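Local coordinates for protein scribble homolog (Homo sapiens, PDB 6EEY) that probably acts as a cell-polarity scaffold whose PDZ domains bind C-terminal peptide ligands such as that of the alpha1D-adrenergic receptor, at residues 6-11 with 89-94. The protein carries 1 engineered substitution. Numbering follows the deposited sequence.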
loop_
_atom_site.group_PDB
_atom_site.type_symbol
_atom_site.label_atom_id
_atom_site.label_comp_id
_atom_site.label_asym_id
_atom_site.label_seq_id
_atom_site.Cartn_x
_atom_site.Cartn_y
_atom_site.Cartn_z
ATOM N N GLU A 6 3.869 -2.761 11.364
ATOM C CA GLU A 6 4.333 -1.529 10.755
ATOM C C GLU A 6 5.762 -1.764 10.316
ATOM O O GLU A 6 6.580 -2.240 11.113
ATOM C CB GLU A 6 4.281 -0.399 11.780
ATOM C CG GLU A 6 4.616 0.969 11.198
ATOM C CD GLU A 6 4.430 2.122 12.186
ATOM O OE1 GLU A 6 4.681 1.945 13.385
ATOM O OE2 GLU A 6 4.034 3.222 11.751
ATOM N N LEU A 7 6.040 -1.517 9.044
ATOM C CA LEU A 7 7.360 -1.725 8.480
ATOM C C LEU A 7 7.900 -0.400 7.985
ATOM O O LEU A 7 7.182 0.360 7.325
ATOM C CB LEU A 7 7.320 -2.653 7.284
ATOM C CG LEU A 7 6.776 -4.059 7.513
ATOM C CD1 LEU A 7 7.140 -4.979 6.350
ATOM C CD2 LEU A 7 7.197 -4.666 8.837
ATOM N N CYS A 8 9.153 -0.134 8.303
ATOM C CA CYS A 8 9.864 1.031 7.808
ATOM C C CYS A 8 10.857 0.550 6.773
ATOM O O CYS A 8 11.719 -0.267 7.080
ATOM C CB CYS A 8 10.576 1.757 8.940
ATOM S SG CYS A 8 11.468 3.228 8.429
ATOM N N ILE A 9 10.697 1.011 5.542
ATOM C CA ILE A 9 11.431 0.493 4.399
ATOM C C ILE A 9 12.325 1.585 3.850
ATOM O O ILE A 9 11.865 2.691 3.569
ATOM C CB ILE A 9 10.469 -0.065 3.339
ATOM C CG1 ILE A 9 9.718 -1.252 3.960
ATOM C CG2 ILE A 9 11.206 -0.469 2.095
ATOM C CD1 ILE A 9 8.527 -1.699 3.159
ATOM N N GLN A 10 13.605 1.284 3.708
ATOM C CA GLN A 10 14.524 2.257 3.147
ATOM C C GLN A 10 14.274 2.426 1.659
ATOM O O GLN A 10 13.900 1.481 0.964
ATOM C CB GLN A 10 15.955 1.809 3.392
ATOM C CG GLN A 10 16.309 1.756 4.871
ATOM C CD GLN A 10 17.808 1.669 5.132
ATOM O OE1 GLN A 10 18.628 1.989 4.268
ATOM N NE2 GLN A 10 18.171 1.244 6.334
ATOM N N LYS A 11 14.505 3.631 1.160
ATOM C CA LYS A 11 14.388 3.876 -0.267
ATOM C C LYS A 11 15.259 5.071 -0.611
ATOM O O LYS A 11 15.674 5.839 0.262
ATOM C CB LYS A 11 12.940 4.138 -0.680
ATOM C CG LYS A 11 12.318 5.394 -0.115
ATOM C CD LYS A 11 10.851 5.463 -0.500
ATOM C CE LYS A 11 10.211 6.796 -0.191
ATOM N NZ LYS A 11 10.844 7.882 -0.996
ATOM N N THR A 89 13.044 6.871 3.827
ATOM C CA THR A 89 12.318 5.680 4.232
ATOM C C THR A 89 10.849 5.942 3.935
ATOM O O THR A 89 10.430 7.077 3.691
ATOM C CB THR A 89 12.468 5.375 5.725
ATOM O OG1 THR A 89 11.897 6.450 6.476
ATOM C CG2 THR A 89 13.921 5.185 6.132
ATOM N N LEU A 90 10.057 4.884 3.967
ATOM C CA LEU A 90 8.615 4.983 3.850
ATOM C C LEU A 90 8.049 3.913 4.760
ATOM O O LEU A 90 8.576 2.800 4.821
ATOM C CB LEU A 90 8.198 4.813 2.395
ATOM C CG LEU A 90 6.700 4.986 2.149
ATOM C CD1 LEU A 90 6.462 5.712 0.838
ATOM C CD2 LEU A 90 6.004 3.632 2.150
ATOM N N THR A 91 6.981 4.228 5.465
ATOM C CA THR A 91 6.399 3.291 6.418
ATOM C C THR A 91 5.060 2.794 5.902
ATOM O O THR A 91 4.276 3.556 5.330
ATOM C CB THR A 91 6.251 3.964 7.783
ATOM O OG1 THR A 91 7.555 4.309 8.284
ATOM C CG2 THR A 91 5.536 3.083 8.782
ATOM N N VAL A 92 4.809 1.514 6.095
ATOM C CA VAL A 92 3.524 0.938 5.746
ATOM C C VAL A 92 2.983 0.189 6.946
ATOM O O VAL A 92 3.738 -0.382 7.745
ATOM C CB VAL A 92 3.586 0.001 4.521
ATOM C CG1 VAL A 92 3.943 0.803 3.269
ATOM C CG2 VAL A 92 4.566 -1.139 4.741
ATOM N N LEU A 93 1.673 0.145 7.039
ATOM C CA LEU A 93 0.965 -0.664 8.028
ATOM C C LEU A 93 0.227 -1.739 7.260
ATOM O O LEU A 93 -0.628 -1.423 6.425
ATOM C CB LEU A 93 -0.025 0.194 8.810
ATOM C CG LEU A 93 -0.680 -0.465 10.020
ATOM C CD1 LEU A 93 0.351 -0.717 11.120
ATOM C CD2 LEU A 93 -1.818 0.373 10.555
ATOM N N VAL A 94 0.581 -2.994 7.501
ATOM C CA VAL A 94 0.093 -4.090 6.698
ATOM C C VAL A 94 -0.380 -5.221 7.591
ATOM O O VAL A 94 -0.083 -5.277 8.781
ATOM C CB VAL A 94 1.162 -4.641 5.733
ATOM C CG1 VAL A 94 1.583 -3.603 4.757
ATOM C CG2 VAL A 94 2.377 -5.165 6.475
#
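L7 and V92 exchange two backbone hydrogen bonds, and I9 and L90 two more; the N-to-C axes of 6-10 and 89-94 run antiparallel, 156° apart. L7 N to V92 O spans 2.9 Å, nearly straight. E6–L93, C8–T91 and Q10–T89 are the non-hydrogen-bonded pairs. T91 CA adds a CH···O contact to L7 O at 3.2 Å.

E6, C8, T89 and T91 lie on one face. The extended E6 chain crosses T91 diagonally: T91 CG2 touches E6 CG and OE2, each at 3.3 Å, and OE2 is hydrogen-bonded to Q68. C8 SG, anti to its N (chi1 -179°), reaches diagonally across to T89 CB at 3.6 Å. A glycine at T91 would probably open a gap beside the E6 chain, leaving Q68 to fix its carboxylate.

On the other face L7 CB rests 4.0 Å from V92 CG2, with I9 CD1 looser on the same methyl. The K11 chain crosses L90, CE 3.8 Å from L90 CB, then turns at chi4 (64°); its NZ is hydrogen-bonded to the carbonyls of E15, S85 and G87.

The pair joins the first and last strands of the PDZ fold. Strand 62-66 flanks 89-94 on its other edge, and helix 50-54 packs against I9 and K11.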